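Local atomic coordinates of NADH dehydrogenase, putative (Plasmodium falciparum, PDB entry 5JWC), a protein that probably passes electrons from NADH to ubiquinone through its bound FAD, as the type II NADH dehydrogenase of the malaria parasite, and binds the inhibitor RYL-552. Residues Asp149-Phe154 and Asp268-Ser273; Glu183-Met188 and Phe223-Ile228; Tyr264-Val269 and Leu293-Gly298; Pro313-Ala316 and Ile320-Val323. All blocks are in the same frame, centred on the assembly; numbering follows the deposited sequence.

Contact 1. Residues Asp149-Phe154 and Asp268-Ser273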
loop_
_atom_site.group_PDB
_atom_site.type_symbol
_atom_site.label_atom_id
_atom_site.label_comp_id
_atom_site.label_asym_id
_atom_site.label_seq_id
_atom_site.Cartn_x
_atom_site.Cartn_y
_atom_site.Cartn_z
ATOM N N ASP A 149 10.612 14.245 -17.834
ATOM C CA ASP A 149 11.171 13.392 -16.786
ATOM C C ASP A 149 11.110 14.109 -15.428
ATOM O O ASP A 149 10.922 13.479 -14.384
ATOM C CB ASP A 149 12.609 12.981 -17.119
ATOM C CG ASP A 149 12.886 11.511 -16.801
ATOM O OD1 ASP A 149 12.325 10.990 -15.806
ATOM O OD2 ASP A 149 13.630 10.867 -17.574
ATOM N N LYS A 150 11.203 15.435 -15.451
ATOM C CA LYS A 150 11.106 16.222 -14.234
ATOM C C LYS A 150 9.691 16.282 -13.673
ATOM O O LYS A 150 9.501 16.151 -12.465
ATOM C CB LYS A 150 11.616 17.646 -14.489
ATOM C CG LYS A 150 11.961 18.422 -13.223
ATOM C CD LYS A 150 12.555 19.797 -13.549
ATOM C CE LYS A 150 13.148 20.481 -12.317
ATOM N NZ LYS A 150 12.269 20.395 -11.110
ATOM N N TYR A 151 8.696 16.481 -14.537
ATOM C CA TYR A 151 7.370 16.855 -14.057
ATOM C C TYR A 151 6.254 15.839 -14.305
ATOM O O TYR A 151 5.233 15.883 -13.624
ATOM C CB TYR A 151 6.953 18.197 -14.674
ATOM C CG TYR A 151 7.853 19.356 -14.285
ATOM C CD1 TYR A 151 7.952 19.771 -12.964
ATOM C CD2 TYR A 151 8.580 20.052 -15.241
ATOM C CE1 TYR A 151 8.778 20.840 -12.603
ATOM C CE2 TYR A 151 9.394 21.121 -14.894
ATOM C CZ TYR A 151 9.486 21.509 -13.578
ATOM O OH TYR A 151 10.300 22.569 -13.242
ATOM N N ALA A 152 6.433 14.942 -15.270
ATOM C CA ALA A 152 5.361 14.010 -15.637
ATOM C C ALA A 152 5.413 12.725 -14.812
ATOM O O ALA A 152 6.486 12.318 -14.367
ATOM C CB ALA A 152 5.438 13.676 -17.111
ATOM N N TYR A 153 4.254 12.090 -14.631
ATOM C CA TYR A 153 4.169 10.771 -14.000
ATOM C C TYR A 153 4.084 9.678 -15.073
ATOM O O TYR A 153 3.202 9.724 -15.937
ATOM C CB TYR A 153 2.942 10.693 -13.083
ATOM C CG TYR A 153 3.078 11.538 -11.838
ATOM C CD1 TYR A 153 3.333 10.953 -10.600
ATOM C CD2 TYR A 153 2.965 12.918 -11.900
ATOM C CE1 TYR A 153 3.472 11.719 -9.467
ATOM C CE2 TYR A 153 3.097 13.694 -10.767
ATOM C CZ TYR A 153 3.349 13.089 -9.554
ATOM O OH TYR A 153 3.491 13.855 -8.427
ATOM N N PHE A 154 4.981 8.696 -15.008
ATOM C CA PHE A 154 4.933 7.571 -15.933
ATOM C C PHE A 154 3.944 6.516 -15.441
ATOM O O PHE A 154 3.506 6.568 -14.290
ATOM C CB PHE A 154 6.319 6.950 -16.102
ATOM C CG PHE A 154 7.348 7.903 -16.641
ATOM C CD1 PHE A 154 6.975 8.954 -17.458
ATOM C CD2 PHE A 154 8.692 7.739 -16.336
ATOM C CE1 PHE A 154 7.921 9.842 -17.963
ATOM C CE2 PHE A 154 9.644 8.622 -16.836
ATOM C CZ PHE A 154 9.252 9.678 -17.652
ATOM N N ASP A 268 6.801 20.545 -24.933
ATOM C CA ASP A 268 7.513 21.087 -23.788
ATOM C C ASP A 268 6.688 20.957 -22.516
ATOM O O ASP A 268 5.468 21.089 -22.541
ATOM C CB ASP A 268 7.868 22.559 -24.016
ATOM C CG ASP A 268 8.819 23.088 -22.970
ATOM O OD1 ASP A 268 10.005 22.707 -23.022
ATOM O OD2 ASP A 268 8.385 23.861 -22.083
ATOM N N VAL A 269 7.358 20.707 -21.403
ATOM C CA VAL A 269 6.664 20.615 -20.124
ATOM C C VAL A 269 7.332 21.513 -19.091
ATOM O O VAL A 269 8.530 21.411 -18.862
ATOM C CB VAL A 269 6.620 19.162 -19.597
ATOM C CG1 VAL A 269 5.900 19.103 -18.243
ATOM C CG2 VAL A 269 5.930 18.241 -20.621
ATOM N N ASP A 270 6.538 22.385 -18.476
ATOM C CA ASP A 270 6.998 23.233 -17.378
ATOM C C ASP A 270 6.298 22.789 -16.091
ATOM O O ASP A 270 5.504 21.854 -16.113
ATOM C CB ASP A 270 6.695 24.711 -17.680
ATOM C CG ASP A 270 7.778 25.660 -17.176
ATOM O OD1 ASP A 270 8.650 25.223 -16.384
ATOM O OD2 ASP A 270 7.759 26.849 -17.592
ATOM N N LYS A 271 6.568 23.469 -14.981
ATOM C CA LYS A 271 6.024 23.042 -13.698
ATOM C C LYS A 271 4.501 23.152 -13.630
ATOM O O LYS A 271 3.841 22.253 -13.113
ATOM C CB LYS A 271 6.651 23.835 -12.548
ATOM C CG LYS A 271 6.263 23.286 -11.178
ATOM C CD LYS A 271 7.053 23.943 -10.063
ATOM C CE LYS A 271 6.665 23.358 -8.715
ATOM N NZ LYS A 271 7.377 24.033 -7.598
ATOM N N HIS A 272 3.940 24.242 -14.145
ATOM C CA HIS A 272 2.494 24.460 -14.049
ATOM C C HIS A 272 1.748 24.428 -15.386
ATOM O O HIS A 272 0.518 24.490 -15.414
ATOM C CB HIS A 272 2.208 25.797 -13.350
ATOM C CG HIS A 272 2.748 25.866 -11.960
ATOM N ND1 HIS A 272 2.258 25.085 -10.931
ATOM C CD2 HIS A 272 3.760 26.593 -11.427
ATOM C CE1 HIS A 272 2.936 25.337 -9.826
ATOM N NE2 HIS A 272 3.853 26.248 -10.101
ATOM N N SER A 273 2.477 24.347 -16.489
ATOM C CA SER A 273 1.828 24.280 -17.793
ATOM C C SER A 273 2.650 23.468 -18.777
ATOM O O SER A 273 3.838 23.234 -18.546
ATOM C CB SER A 273 1.571 25.690 -18.335
ATOM O OG SER A 273 2.759 26.459 -18.315
#
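Asp270, whose backbone lies against the ring of Tyr151, closes the tight turn of a beta hairpin joining strands 264-269 and 273-278: Asp270 N donates its hydrogen to Ser273 O at 2.8 Å. The hairpin belongs to the small antiparallel sheet beside the parallel sheet of the presumed NADH-binding, Rossmann-type domain. Tyr151 ends the short helix 148-151, which leads into strand 153-154 at the edge of that parallel sheet. Its ring lies flat over the start of the turn. Lys271 CA stands 3.7 Å from the centroid of the Tyr151 ring and only 12° off its normal, a CH-pi contact made by backbone rather than by a side-chain tip. Asp270 C covers the same face nearer the rim, while Lys150 CG lies over the centre of the opposite face, so the ring is held between the two. Near the ring plane, Val269 O sits at the edge. The tyrosine CG is anti to its own carbonyl carbon (chi1 -63°), which swings the ring out across the turn. Separately, Tyr151 CB packs on Val269 CG1 at 3.8 Å. Tyr290 packs against both Tyr151 and Val269, and its OH bonds Asp270 O. The Lys271 chain crosses Tyr151 at about a right angle, then runs off extended; before it leaves, its CB meets Tyr151 CE1 at 3.7 Å.

Contact 2. Residues Glu183-Met188 and Phe223-Ile228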
loop_
_atom_site.group_PDB
_atom_site.type_symbol
_atom_site.label_atom_id
_atom_site.label_comp_id
_atom_site.label_asym_id
_atom_site.label_seq_id
_atom_site.Cartn_x
_atom_site.Cartn_y
_atom_site.Cartn_z
ATOM N N GLU A 183 -9.984 30.009 -9.818
ATOM C CA GLU A 183 -9.119 29.937 -10.984
ATOM C C GLU A 183 -7.925 29.025 -10.706
ATOM O O GLU A 183 -7.486 28.281 -11.582
ATOM C CB GLU A 183 -8.651 31.330 -11.405
ATOM C CG GLU A 183 -8.565 31.490 -12.921
ATOM C CD GLU A 183 -9.862 31.071 -13.628
ATOM O OE1 GLU A 183 -10.945 31.584 -13.251
ATOM O OE2 GLU A 183 -9.797 30.225 -14.549
ATOM N N GLU A 184 -7.376 29.095 -9.500
ATOM C CA GLU A 184 -6.241 28.244 -9.167
ATOM C C GLU A 184 -6.678 26.785 -9.102
ATOM O O GLU A 184 -5.909 25.892 -9.449
ATOM C CB GLU A 184 -5.602 28.638 -7.831
ATOM C CG GLU A 184 -4.993 30.030 -7.785
ATOM C CD GLU A 184 -4.784 30.526 -6.349
ATOM O OE1 GLU A 184 -5.782 30.731 -5.611
ATOM O OE2 GLU A 184 -3.609 30.679 -5.946
ATOM N N LYS A 185 -7.913 26.565 -8.659
ATOM C CA LYS A 185 -8.487 25.228 -8.570
ATOM C C LYS A 185 -8.643 24.602 -9.955
ATOM O O LYS A 185 -8.286 23.435 -10.157
ATOM C CB LYS A 185 -9.848 25.261 -7.863
ATOM C CG LYS A 185 -9.814 25.557 -6.364
ATOM C CD LYS A 185 -11.207 25.389 -5.755
ATOM C CE LYS A 185 -11.368 26.195 -4.469
ATOM N NZ LYS A 185 -12.681 25.973 -3.793
ATOM N N LYS A 186 -9.188 25.369 -10.901
ATOM C CA LYS A 186 -9.400 24.862 -12.255
ATOM C C LYS A 186 -8.074 24.431 -12.865
ATOM O O LYS A 186 -8.015 23.452 -13.587
ATOM C CB LYS A 186 -10.056 25.907 -13.155
ATOM C CG LYS A 186 -11.479 26.264 -12.794
ATOM C CD LYS A 186 -12.027 27.284 -13.804
ATOM C CE LYS A 186 -13.294 27.964 -13.312
ATOM N NZ LYS A 186 -13.689 29.098 -14.208
ATOM N N LYS A 187 -7.013 25.166 -12.561
ATOM C CA LYS A 187 -5.695 24.815 -13.061
ATOM C C LYS A 187 -5.151 23.569 -12.376
ATOM O O LYS A 187 -4.616 22.674 -13.031
ATOM C CB LYS A 187 -4.720 25.974 -12.875
ATOM C CG LYS A 187 -5.076 27.226 -13.677
ATOM C CD LYS A 187 -3.880 28.165 -13.730
ATOM C CE LYS A 187 -4.260 29.544 -14.251
ATOM N NZ LYS A 187 -3.084 30.471 -14.227
ATOM N N MET A 188 -5.300 23.506 -11.056
ATOM C CA MET A 188 -4.763 22.385 -10.288
ATOM C C MET A 188 -5.545 21.097 -10.514
ATOM O O MET A 188 -4.984 20.014 -10.425
ATOM C CB MET A 188 -4.749 22.711 -8.797
ATOM C CG MET A 188 -3.477 23.385 -8.329
ATOM S SD MET A 188 -3.548 23.728 -6.551
ATOM C CE MET A 188 -4.669 25.122 -6.529
ATOM N N PHE A 223 -16.037 19.484 -7.400
ATOM C CA PHE A 223 -16.271 18.571 -8.512
ATOM C C PHE A 223 -16.276 19.305 -9.837
ATOM O O PHE A 223 -15.655 18.858 -10.807
ATOM C CB PHE A 223 -17.587 17.819 -8.347
ATOM C CG PHE A 223 -17.998 17.057 -9.582
ATOM C CD1 PHE A 223 -17.383 15.856 -9.910
ATOM C CD2 PHE A 223 -18.984 17.554 -10.431
ATOM C CE1 PHE A 223 -17.749 15.156 -11.062
ATOM C CE2 PHE A 223 -19.354 16.865 -11.583
ATOM C CZ PHE A 223 -18.735 15.659 -11.897
ATOM N N ASN A 224 -16.957 20.448 -9.856
ATOM C CA ASN A 224 -17.171 21.224 -11.073
ATOM C C ASN A 224 -15.903 21.834 -11.639
ATOM O O ASN A 224 -15.881 22.232 -12.795
ATOM C CB ASN A 224 -18.182 22.346 -10.809
ATOM C CG ASN A 224 -19.605 21.836 -10.683
ATOM O OD1 ASN A 224 -20.036 20.936 -11.424
ATOM N ND2 ASN A 224 -20.351 22.412 -9.742
ATOM N N PHE A 225 -14.845 21.909 -10.836
ATOM C CA PHE A 225 -13.576 22.458 -11.316
ATOM C C PHE A 225 -12.630 21.419 -11.914
ATOM O O PHE A 225 -11.578 21.765 -12.436
ATOM C CB PHE A 225 -12.874 23.191 -10.178
ATOM C CG PHE A 225 -13.728 24.239 -9.538
ATOM C CD1 PHE A 225 -14.471 25.103 -10.328
ATOM C CD2 PHE A 225 -13.814 24.351 -8.158
ATOM C CE1 PHE A 225 -15.270 26.080 -9.759
ATOM C CE2 PHE A 225 -14.615 25.329 -7.581
ATOM C CZ PHE A 225 -15.342 26.191 -8.381
ATOM N N ILE A 226 -12.997 20.150 -11.817
ATOM C CA ILE A 226 -12.140 19.069 -12.293
ATOM C C ILE A 226 -12.286 18.872 -13.799
ATOM O O ILE A 226 -13.400 18.856 -14.316
ATOM C CB ILE A 226 -12.462 17.748 -11.577
ATOM C CG1 ILE A 226 -12.298 17.921 -10.058
ATOM C CG2 ILE A 226 -11.556 16.617 -12.113
ATOM C CD1 ILE A 226 -12.771 16.747 -9.259
ATOM N N SER A 227 -11.166 18.717 -14.497
ATOM C CA SER A 227 -11.223 18.365 -15.904
ATOM C C SER A 227 -10.167 17.336 -16.254
ATOM O O SER A 227 -9.168 17.179 -15.546
ATOM C CB SER A 227 -11.041 19.606 -16.789
ATOM O OG SER A 227 -9.852 20.307 -16.442
ATOM N N ILE A 228 -10.402 16.633 -17.356
ATOM C CA ILE A 228 -9.438 15.696 -17.892
ATOM C C ILE A 228 -9.276 15.903 -19.385
ATOM O O ILE A 228 -10.276 16.017 -20.103
ATOM C CB ILE A 228 -9.857 14.239 -17.710
ATOM C CG1 ILE A 228 -10.336 13.941 -16.307
ATOM C CG2 ILE A 228 -8.714 13.298 -18.085
ATOM C CD1 ILE A 228 -10.855 12.496 -16.214
HETATM O O HOH W 1 -9.850 21.977 -14.302
#
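From Phe223 to Ile226 the chain makes a type I turn that pushes Phe225 against Lys185 and Lys186 of helix 182-188. The turn is closed by Ile226 N donating to Phe223 O at 3.1 Å, and Phe223 itself packs on Asn212 and Lys216 of helix 198-218. Phe225 carries nearly all of the contact. With CG anti to the carbonyl carbon (chi1 -54°), its ring reaches out to the helix and meets the aliphatic parts of both lysines: Lys185 CD comes to 3.7 Å from Phe225 CD2, and Lys186 CG to 4.0 Å from Phe225 CD1, one lysine for each ortho carbon. Both lysines approach the ring at a slant, then run on extended; Lys186 NZ forms a long salt bridge with Glu183 OE1. Backbone meets backbone through a water, which donates to Phe225 O at 2.6 Å and to Lys186 O at 2.5 Å. This ties the helix to a loop of the Rossmann-type domain: helix 182-188 runs into strand 190-194, whose parallel neighbour 227-232 begins just after the turn. Ile226 turns its side chain away from the helix, onto Ile211 and Leu172. Ser227 opens the strand, bonded through its backbone to Leu189 and Val191, and its OG gives the water a third bond, Ser227 OG donating at 2.7 Å.

Contact 3. Residues Tyr264-Val269 and Leu293-Gly298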
loop_
_atom_site.group_PDB
_atom_site.type_symbol
_atom_site.label_atom_id
_atom_site.label_comp_id
_atom_site.label_asym_id
_atom_site.label_seq_id
_atom_site.Cartn_x
_atom_site.Cartn_y
_atom_site.Cartn_z
ATOM N N TYR A 264 -2.691 16.293 -31.679
ATOM C CA TYR A 264 -1.816 17.173 -30.920
ATOM C C TYR A 264 -0.716 16.367 -30.249
ATOM O O TYR A 264 -0.939 15.242 -29.817
ATOM C CB TYR A 264 -2.595 17.941 -29.854
ATOM C CG TYR A 264 -3.366 19.143 -30.347
ATOM C CD1 TYR A 264 -2.730 20.373 -30.539
ATOM C CD2 TYR A 264 -4.737 19.071 -30.556
ATOM C CE1 TYR A 264 -3.442 21.486 -30.964
ATOM C CE2 TYR A 264 -5.458 20.176 -30.981
ATOM C CZ TYR A 264 -4.802 21.377 -31.181
ATOM O OH TYR A 264 -5.515 22.470 -31.601
ATOM N N TYR A 265 0.475 16.932 -30.144
ATOM C CA TYR A 265 1.487 16.263 -29.347
ATOM C C TYR A 265 2.250 17.271 -28.495
ATOM O O TYR A 265 2.277 18.477 -28.779
ATOM C CB TYR A 265 2.428 15.437 -30.235
ATOM C CG TYR A 265 3.084 16.210 -31.345
ATOM C CD1 TYR A 265 4.372 16.708 -31.194
ATOM C CD2 TYR A 265 2.423 16.429 -32.553
ATOM C CE1 TYR A 265 4.990 17.416 -32.210
ATOM C CE2 TYR A 265 3.027 17.141 -33.579
ATOM C CZ TYR A 265 4.316 17.629 -33.400
ATOM O OH TYR A 265 4.939 18.337 -34.405
ATOM N N VAL A 266 2.831 16.769 -27.415
ATOM C CA VAL A 266 3.489 17.618 -26.437
ATOM C C VAL A 266 4.900 17.968 -26.900
ATOM O O VAL A 266 5.611 17.110 -27.406
ATOM C CB VAL A 266 3.539 16.927 -25.065
ATOM C CG1 VAL A 266 4.353 17.751 -24.090
ATOM C CG2 VAL A 266 2.121 16.691 -24.552
ATOM N N ILE A 267 5.294 19.228 -26.743
ATOM C CA ILE A 267 6.613 19.664 -27.179
ATOM C C ILE A 267 7.444 20.250 -26.055
ATOM O O ILE A 267 8.650 20.418 -26.193
ATOM C CB ILE A 267 6.503 20.700 -28.305
ATOM C CG1 ILE A 267 5.595 21.847 -27.870
ATOM C CG2 ILE A 267 5.966 20.043 -29.557
ATOM C CD1 ILE A 267 5.472 22.961 -28.893
ATOM N N ASP A 268 6.801 20.545 -24.933
ATOM C CA ASP A 268 7.513 21.087 -23.788
ATOM C C ASP A 268 6.688 20.957 -22.516
ATOM O O ASP A 268 5.468 21.089 -22.541
ATOM C CB ASP A 268 7.868 22.559 -24.016
ATOM C CG ASP A 268 8.819 23.088 -22.970
ATOM O OD1 ASP A 268 10.005 22.707 -23.022
ATOM O OD2 ASP A 268 8.385 23.861 -22.083
ATOM N N VAL A 269 7.358 20.707 -21.403
ATOM C CA VAL A 269 6.664 20.615 -20.124
ATOM C C VAL A 269 7.332 21.513 -19.091
ATOM O O VAL A 269 8.530 21.411 -18.862
ATOM C CB VAL A 269 6.620 19.162 -19.597
ATOM C CG1 VAL A 269 5.900 19.103 -18.243
ATOM C CG2 VAL A 269 5.930 18.241 -20.621
ATOM N N LEU A 293 0.143 15.522 -14.698
ATOM C CA LEU A 293 0.473 15.155 -16.073
ATOM C C LEU A 293 0.930 13.703 -16.119
ATOM O O LEU A 293 1.912 13.333 -15.479
ATOM C CB LEU A 293 1.567 16.059 -16.644
ATOM C CG LEU A 293 2.026 15.792 -18.083
ATOM C CD1 LEU A 293 0.884 15.997 -19.067
ATOM C CD2 LEU A 293 3.194 16.720 -18.420
ATOM N N ILE A 294 0.210 12.883 -16.877
ATOM C CA ILE A 294 0.499 11.460 -16.951
ATOM C C ILE A 294 1.052 11.111 -18.327
ATOM O O ILE A 294 0.413 11.375 -19.346
ATOM C CB ILE A 294 -0.757 10.632 -16.637
ATOM C CG1 ILE A 294 -1.149 10.843 -15.179
ATOM C CG2 ILE A 294 -0.532 9.133 -16.909
ATOM C CD1 ILE A 294 -2.606 10.544 -14.873
ATOM N N TRP A 295 2.250 10.532 -18.351
ATOM C CA TRP A 295 2.908 10.179 -19.600
ATOM C C TRP A 295 2.723 8.685 -19.881
ATOM O O TRP A 295 3.416 7.842 -19.310
ATOM C CB TRP A 295 4.398 10.536 -19.534
ATOM C CG TRP A 295 5.056 10.729 -20.865
ATOM C CD1 TRP A 295 5.795 9.804 -21.576
ATOM C CD2 TRP A 295 5.064 11.928 -21.641
ATOM N NE1 TRP A 295 6.245 10.367 -22.749
ATOM C CE2 TRP A 295 5.819 11.668 -22.805
ATOM C CE3 TRP A 295 4.513 13.200 -21.464
ATOM C CZ2 TRP A 295 6.025 12.637 -23.781
ATOM C CZ3 TRP A 295 4.731 14.159 -22.436
ATOM C CH2 TRP A 295 5.473 13.871 -23.575
ATOM N N ALA A 296 1.787 8.354 -20.765
ATOM C CA ALA A 296 1.323 6.975 -20.850
ATOM C C ALA A 296 2.014 6.198 -21.953
ATOM O O ALA A 296 1.774 5.005 -22.109
ATOM C CB ALA A 296 -0.200 6.937 -21.052
ATOM N N SER A 297 2.897 6.872 -22.681
ATOM C CA SER A 297 3.479 6.347 -23.910
ATOM C C SER A 297 5.009 6.397 -23.925
ATOM O O SER A 297 5.620 7.266 -23.309
ATOM C CB SER A 297 2.922 7.135 -25.102
ATOM O OG SER A 297 2.998 8.544 -24.861
ATOM N N GLY A 298 5.624 5.446 -24.625
ATOM C CA GLY A 298 7.045 5.511 -24.914
ATOM C C GLY A 298 7.956 4.468 -24.291
ATOM O O GLY A 298 8.123 4.399 -23.066
#
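Val266 and Val269 face Trp295 and Leu293 across the gap between two sheets of the Rossmann-type domain: the antiparallel sheet that includes strand 264-269, and the parallel one that includes strand 292-295. The backbones stay well apart, with CA atoms of Val266 and Trp295 10.1 Å from each other, and side chains fill the space between. Two apolar pairs do this. In the first, Val269 and Leu293 reach toward each other tip to tip, and Leu293 CD2 touches both valine methyls, at 3.6 Å from Val269 CG1 and 3.8 Å from Val269 CG2. Leu293 CG anti to the backbone N (chi1 180°) sends the branch straight across. In the second pair the benzo end of the indole arrives from the opposite direction to Val266. Val266 CB is 3.9 Å from Trp295 CH2, while the CG1 methyl lies in the ring plane, at the edge. All four residues are buried, and Val194 of strand 190-194 also packs on Val266, Leu293 and Trp295. The polar contact of the indole is slight, a weak hydrogen bond from Trp295 NE1 to Asn141 O. Over one face, toward the rim, Ser297 OG lies 4.2 Å above the plane of the Trp295 ring.

Contact 4. Residues Pro313-Ala316 and Ile320-Val323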
loop_
_atom_site.group_PDB
_atom_site.type_symbol
_atom_site.label_atom_id
_atom_site.label_comp_id
_atom_site.label_asym_id
_atom_site.label_seq_id
_atom_site.Cartn_x
_atom_site.Cartn_y
_atom_site.Cartn_z
ATOM N N PRO A 313 30.162 -7.638 -31.923
ATOM C CA PRO A 313 30.639 -6.943 -33.127
ATOM C C PRO A 313 29.567 -6.818 -34.207
ATOM O O PRO A 313 29.237 -5.694 -34.590
ATOM C CB PRO A 313 31.824 -7.808 -33.594
ATOM C CG PRO A 313 31.658 -9.128 -32.889
ATOM C CD PRO A 313 30.992 -8.807 -31.586
ATOM N N VAL A 314 28.999 -7.933 -34.649
ATOM C CA VAL A 314 27.918 -7.892 -35.635
ATOM C C VAL A 314 26.712 -7.016 -35.215
ATOM O O VAL A 314 26.029 -6.467 -36.077
ATOM C CB VAL A 314 27.435 -9.319 -35.982
ATOM C CG1 VAL A 314 26.405 -9.812 -34.983
ATOM C CG2 VAL A 314 26.877 -9.362 -37.396
ATOM N N GLN A 315 26.448 -6.863 -33.915
ATOM C CA GLN A 315 25.303 -6.054 -33.476
ATOM C C GLN A 315 25.701 -4.675 -32.930
ATOM O O GLN A 315 24.848 -3.933 -32.429
ATOM C CB GLN A 315 24.491 -6.799 -32.394
ATOM C CG GLN A 315 23.919 -8.147 -32.815
ATOM C CD GLN A 315 22.561 -8.415 -32.181
ATOM O OE1 GLN A 315 21.763 -7.496 -31.988
ATOM N NE2 GLN A 315 22.290 -9.679 -31.863
ATOM N N ALA A 316 26.978 -4.322 -33.056
ATOM C CA ALA A 316 27.552 -3.174 -32.350
ATOM C C ALA A 316 26.827 -1.851 -32.540
ATOM O O ALA A 316 26.819 -1.026 -31.632
ATOM C CB ALA A 316 29.016 -3.018 -32.736
ATOM N N ILE A 320 18.473 -2.181 -31.102
ATOM C CA ILE A 320 17.761 -3.183 -30.325
ATOM C C ILE A 320 18.395 -4.544 -30.531
ATOM O O ILE A 320 19.015 -4.815 -31.559
ATOM C CB ILE A 320 16.248 -3.226 -30.676
ATOM C CG1 ILE A 320 15.453 -3.929 -29.557
ATOM C CG2 ILE A 320 16.025 -3.858 -32.047
ATOM C CD1 ILE A 320 13.920 -3.753 -29.634
ATOM N N LEU A 321 18.264 -5.389 -29.522
ATOM C CA LEU A 321 18.849 -6.711 -29.546
ATOM C C LEU A 321 18.153 -7.599 -30.578
ATOM O O LEU A 321 16.944 -7.792 -30.515
ATOM C CB LEU A 321 18.759 -7.330 -28.150
ATOM C CG LEU A 321 19.563 -8.621 -27.972
ATOM C CD1 LEU A 321 21.033 -8.376 -28.322
ATOM C CD2 LEU A 321 19.440 -9.125 -26.550
ATOM N N LYS A 322 18.909 -8.143 -31.526
ATOM C CA LYS A 322 18.329 -9.040 -32.527
ATOM C C LYS A 322 18.516 -10.502 -32.162
ATOM O O LYS A 322 19.602 -10.906 -31.743
ATOM C CB LYS A 322 18.937 -8.779 -33.908
ATOM C CG LYS A 322 18.650 -7.409 -34.520
ATOM C CD LYS A 322 17.202 -7.334 -35.021
ATOM C CE LYS A 322 17.007 -6.178 -36.019
ATOM N NZ LYS A 322 16.325 -6.669 -37.275
ATOM N N VAL A 323 17.461 -11.298 -32.318
ATOM C CA VAL A 323 17.561 -12.738 -32.113
ATOM C C VAL A 323 17.137 -13.444 -33.383
ATOM O O VAL A 323 16.440 -12.860 -34.223
ATOM C CB VAL A 323 16.673 -13.231 -30.951
ATOM C CG1 VAL A 323 17.016 -12.461 -29.674
ATOM C CG2 VAL A 323 15.189 -13.053 -31.307
#
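The side-chain amide of Gln315 meets Lys322 and Leu321 with its polar end, between two apolar groups that lie on opposite sides of its plane. Leu321 CD1 is on one side, 3.8 Å from Gln315 OE1; Lys322 CB is on the other, 3.6 Å from the same oxygen. Ahead of the amide lies the backbone of Lys322, which the amide bonds twice. Lys322 N donates to Gln315 OE1 at 3.0 Å, almost straight (169°), and only slightly tilted from the plane of the glutamine carbonyl. Gln315 NE2 returns a bond of 3.0 Å to Lys322 O; it arrives in that carbonyl's plane, on a lone pair, though the bond is bent (145°) and the acceptor stands 22° out of the glutamine's own amide plane. A side-chain amide that grips the N and O of one residue in this way imitates a neighbouring strand. Here it does so on the side of strand 321-323 turned from its real partner, strand 344-346, to which Leu321 and Val323 bond through Lys345. The segment lies where the chain, having passed through the NADH-binding domain, probably returns to the FAD-binding part, as in related flavoprotein reductases. Each polar atom of the amide has a second partner: Asn318 ND2 donates to OE1, and NE2 also bonds Ile330 O, so both its hydrogens are used and the amide's rotation is fixed. A bend at chi2 turns the amide to Lys322, and Leu309 and Val329 pack against this buried side chain.

How the contacts relate
Contacts 1 and 3 form one unit: they share Asp268 and Val269, their centres lie about 8 Å apart, and strand 153-154 of contact 1 runs beside strand 292-295 of contact 3, with Tyr153 O 2.7 Å from Trp295 N in a probable hydrogen bond. Contact 2 reaches the same parallel sheet, its centre about 18 Å from that of contact 1; its Phe223 touches Asn212, which lines one of the RYL-552 pockets. Contact 4 stands apart, about 30 Å from contact 3 between centres and about 49 Å from contact 2. FAD lies at a similar remove from contacts 3 and 4: the Trp295 side chain of contact 3 is about 11 Å from it, and that of Ile320 in contact 4 about 10 Å.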